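Local structure of enoyl-CoA hydratase subunit I (Geobacillus kaustophilus, 2PBP) at residues G243-A246 with F247-R251; L233-S237 with E238-E242. The protein probably catalyses the reversible hydration of enoyl-CoA thioesters, as a hydro-lyase of the crotonase family linked to beta-oxidation. All blocks are in the same frame, centred on the assembly; numbering follows the deposited sequence.

Contact 1. Residues G243-A246 with F247-R251; sequences GMAA and FLEKR
Arg251 folds back over Ala246 where helix 238-248 ends in a Schellman motif. Lys250 takes a positive phi of 56°, its N makes a weak bond to Phe247 O, and the turn lets Arg251 N reach Ala246 O at 3.0 Å, an almost straight bond (176° at the hydrogen). Before it, the regular helical bonds run from Phe247 N to Gly243 O, from Leu248 N to Met244 O, and from Glu249 N to Ala245 O at 2.9 Å. From CB onward, the Arg251 chain runs back along the last turn. CG, set between its own backbone N and carbonyl carbon (chi1 68°), lies 3.8 Å from both Ala246 CA and Ala246 O. The chain then stays extended to NE, which gives its hydrogen to Glu249 OE1 at 3.0 Å in a salt bridge. The oxygen lies in the guanidinium plane but is itself met from above the carboxylate plane. CZ sits over Ala246, whose CA and CB cover one face of the guanidinium. NH1 forms a further salt bridge with Glu242, one turn back from Ala246, so two carboxylates probably share its charge and limit the turning of the flat group. Glu249 lies alongside the carbonyl of Ala245, its CG 3.3 Å from Ala245 O. On another side of the helix, Met244 and Leu248 pack on Ile68 of the second subunit, and Phe247 on Leu135 of that subunit. At the guanidinium's end, Arg251 NH1 rests 3.6 Å from Ala246 CB.

Contact 2. Residues L233-S237 with E238-E242; sequences LLFAS and EDQKE
Ser237 and Gln240 meet at the start of helix 238-248, the serine as N-cap. Ser237 OG accepts from Gln240 N at 3.1 Å, with a bent angle of 139° at the hydrogen, while Ser237 O offers the same N-H only a weak second bond. The hydroxyl gives its own proton to Leu234 O at 2.7 Å, in the carbonyl plane. Holding OG between backbone N and carbonyl carbon (chi1 72°) lets it face both partners. Leu234 O also accepts from Ser237 N, closing a type I turn, and lies 3.2 Å from Gln240 CB. Replacing Ser237 by an alanine would probably leave Gln240 N with just the weak bond to Ser237 O and deprive Leu234 O of its hydroxyl donor. With CG anti to its backbone N, Gln240 brings CG over one face of the Phe235 ring in a CH-pi contact 4.2 Å from the centroid. The bend at chi2 then lays the amide at 25° to the ring plane, its CD 3.6 Å from Phe235 CD2. Lys241 NZ reaches back through water 1, which accepts from it at 2.6 Å and lies within hydrogen-bonding distance of Phe235 O and Ser237 O. Leu234 and Ser237 pack on Leu203 of helix 202-217, while Phe235 meets Leu79 of the second subunit. The whole is a serine N-cap following a type I turn, the short link between helices 220-234 and 238-248 near the C terminus of this crotonase-fold chain.

Contacts 2 and 1 occupy the start and end of helix 238-248, in series along the chain, with centres about 13 Å apart. Two direct touches join them. Arg251 NH1 of contact 1 forms a salt bridge of 2.8 Å with Glu242 OE2 of contact 2, and Met244 CE packs 3.9 Å from Phe235 CE2. Glu242 OE2 also accepts from Arg254 N, and Asp239 binds backbone N-H groups of Gln256 and Gly257, so the C-terminal tail runs back along the same helix. Both contacts also touch the second subunit. They lie about 32 Å (contact 1) and 27 Å (contact 2) from the chain centre, measured from the centre of each contact.

Contact 1. Residues G243-A246 with F247-R251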
# COMPACT_ATOMS: atom_id res chain seq x y z
N GLY A 243 4.09 9.66 -22.01
CA GLY A 243 4.77 9.89 -20.75
C GLY A 243 6.28 9.79 -20.85
O GLY A 243 7.01 10.62 -20.30
N MET A 244 6.76 8.78 -21.56
CA MET A 244 8.20 8.59 -21.70
C MET A 244 8.83 9.59 -22.66
O MET A 244 9.98 10.00 -22.46
CB MET A 244 8.48 7.15 -22.11
CG MET A 244 7.99 6.16 -21.06
SD MET A 244 8.40 4.44 -21.33
CE MET A 244 7.71 3.70 -19.84
N ALA A 245 8.10 10.00 -23.69
CA ALA A 245 8.64 10.98 -24.63
C ALA A 245 8.72 12.34 -23.91
O ALA A 245 9.69 13.08 -24.07
CB ALA A 245 7.74 11.09 -25.86
N ALA A 246 7.70 12.64 -23.11
CA ALA A 246 7.66 13.90 -22.37
C ALA A 246 8.79 13.96 -21.35
O ALA A 246 9.39 15.02 -21.15
CB ALA A 246 6.31 14.04 -21.66
N PHE A 247 9.07 12.84 -20.71
CA PHE A 247 10.14 12.79 -19.72
C PHE A 247 11.50 13.07 -20.37
O PHE A 247 12.30 13.84 -19.84
CB PHE A 247 10.20 11.41 -19.05
CG PHE A 247 11.14 11.35 -17.88
CD1 PHE A 247 10.80 11.95 -16.67
CD2 PHE A 247 12.37 10.72 -18.00
CE1 PHE A 247 11.68 11.91 -15.59
CE2 PHE A 247 13.26 10.69 -16.93
CZ PHE A 247 12.91 11.28 -15.72
N LEU A 248 11.74 12.45 -21.52
CA LEU A 248 12.99 12.63 -22.25
C LEU A 248 13.14 14.05 -22.78
O LEU A 248 14.24 14.60 -22.82
CB LEU A 248 13.07 11.65 -23.43
CG LEU A 248 13.23 10.16 -23.11
CD1 LEU A 248 13.28 9.37 -24.40
CD2 LEU A 248 14.50 9.94 -22.30
N GLU A 249 12.02 14.64 -23.19
CA GLU A 249 12.03 15.99 -23.73
C GLU A 249 11.97 17.04 -22.63
O GLU A 249 12.02 18.24 -22.90
CB GLU A 249 10.86 16.18 -24.69
CG GLU A 249 11.04 15.45 -26.01
CD GLU A 249 9.80 15.49 -26.87
OE1 GLU A 249 9.13 16.54 -26.89
OE2 GLU A 249 9.50 14.47 -27.53
N LYS A 250 11.86 16.58 -21.39
CA LYS A 250 11.79 17.47 -20.23
C LYS A 250 10.64 18.46 -20.34
O LYS A 250 10.81 19.67 -20.13
CB LYS A 250 13.12 18.22 -20.05
CG LYS A 250 14.32 17.29 -19.90
CD LYS A 250 15.51 18.00 -19.26
CE LYS A 250 15.88 19.28 -20.00
NZ LYS A 250 16.16 19.02 -21.44
N ARG A 251 9.46 17.95 -20.68
CA ARG A 251 8.25 18.76 -20.81
C ARG A 251 7.13 18.02 -20.07
O ARG A 251 7.24 16.83 -19.79
CB ARG A 251 7.86 18.94 -22.28
CG ARG A 251 7.39 17.65 -22.96
CD ARG A 251 6.97 17.91 -24.40
NE ARG A 251 6.75 16.67 -25.14
CZ ARG A 251 5.69 15.88 -25.00
NH1 ARG A 251 4.72 16.19 -24.14
NH2 ARG A 251 5.60 14.76 -25.71

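Contact 2. Residues L233-S237 with E238-E242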
# COMPACT_ATOMS: atom_id res chain seq x y z
N LEU A 233 -0.27 -4.32 -19.65
CA LEU A 233 -1.35 -3.63 -20.34
C LEU A 233 -1.11 -2.14 -20.56
O LEU A 233 -1.50 -1.60 -21.59
CB LEU A 233 -2.67 -3.83 -19.59
CG LEU A 233 -3.31 -5.21 -19.81
CD1 LEU A 233 -4.50 -5.39 -18.86
CD2 LEU A 233 -3.76 -5.33 -21.26
N LEU A 234 -0.46 -1.48 -19.60
CA LEU A 234 -0.21 -0.06 -19.76
C LEU A 234 0.73 0.23 -20.93
O LEU A 234 0.73 1.33 -21.47
CB LEU A 234 0.34 0.54 -18.46
CG LEU A 234 -0.70 0.64 -17.34
CD1 LEU A 234 -0.06 1.19 -16.08
CD2 LEU A 234 -1.86 1.54 -17.77
N PHE A 235 1.51 -0.77 -21.35
CA PHE A 235 2.41 -0.56 -22.48
C PHE A 235 1.69 -0.69 -23.82
O PHE A 235 2.31 -0.66 -24.88
CB PHE A 235 3.61 -1.51 -22.41
CG PHE A 235 4.66 -1.05 -21.44
CD1 PHE A 235 4.48 -1.22 -20.07
CD2 PHE A 235 5.78 -0.37 -21.89
CE1 PHE A 235 5.40 -0.71 -19.16
CE2 PHE A 235 6.71 0.16 -20.98
CZ PHE A 235 6.52 -0.02 -19.62
N ALA A 236 0.37 -0.82 -23.76
CA ALA A 236 -0.45 -0.90 -24.96
C ALA A 236 -1.08 0.47 -25.15
O ALA A 236 -1.74 0.74 -26.16
CB ALA A 236 -1.53 -1.96 -24.81
N SER A 237 -0.88 1.35 -24.17
CA SER A 237 -1.47 2.69 -24.23
C SER A 237 -0.59 3.72 -24.90
O SER A 237 0.65 3.65 -24.85
CB SER A 237 -1.83 3.18 -22.82
OG SER A 237 -0.66 3.51 -22.07
N GLU A 238 -1.23 4.69 -25.53
CA GLU A 238 -0.51 5.78 -26.18
C GLU A 238 0.05 6.67 -25.08
O GLU A 238 1.10 7.28 -25.24
CB GLU A 238 -1.46 6.57 -27.09
CG GLU A 238 -1.95 5.76 -28.28
CD GLU A 238 -3.06 6.45 -29.05
OE1 GLU A 238 -2.87 7.63 -29.44
OE2 GLU A 238 -4.11 5.82 -29.28
N ASP A 239 -0.65 6.72 -23.95
CA ASP A 239 -0.21 7.54 -22.82
C ASP A 239 1.16 7.09 -22.30
O ASP A 239 1.93 7.91 -21.80
CB ASP A 239 -1.23 7.50 -21.67
CG ASP A 239 -2.38 8.47 -21.88
OD1 ASP A 239 -2.31 9.29 -22.81
OD2 ASP A 239 -3.36 8.41 -21.10
N GLN A 240 1.45 5.80 -22.40
CA GLN A 240 2.74 5.31 -21.95
C GLN A 240 3.83 5.89 -22.86
O GLN A 240 4.88 6.31 -22.39
CB GLN A 240 2.77 3.78 -21.98
CG GLN A 240 4.16 3.16 -21.85
CD GLN A 240 4.75 2.84 -23.21
OE1 GLN A 240 4.12 2.16 -24.02
NE2 GLN A 240 5.97 3.30 -23.45
N LYS A 241 3.56 5.91 -24.16
CA LYS A 241 4.51 6.47 -25.11
C LYS A 241 4.69 7.97 -24.84
O LYS A 241 5.81 8.48 -24.84
CB LYS A 241 4.02 6.25 -26.54
CG LYS A 241 4.16 4.82 -27.03
CD LYS A 241 3.71 4.69 -28.47
CE LYS A 241 4.10 3.35 -29.07
NZ LYS A 241 3.48 2.21 -28.34
N GLU A 242 3.57 8.66 -24.62
CA GLU A 242 3.59 10.10 -24.35
C GLU A 242 4.36 10.42 -23.07
O GLU A 242 5.18 11.34 -23.04
CB GLU A 242 2.14 10.62 -24.24
CG GLU A 242 1.95 11.99 -23.59
CD GLU A 242 2.64 13.13 -24.31
OE1 GLU A 242 3.07 12.95 -25.47
OE2 GLU A 242 2.73 14.23 -23.72
O HOH W 1 1.98 1.79 -26.31
O HOH W 2 3.23 -0.84 -27.89
O HOH W 3 0.03 2.19 -28.31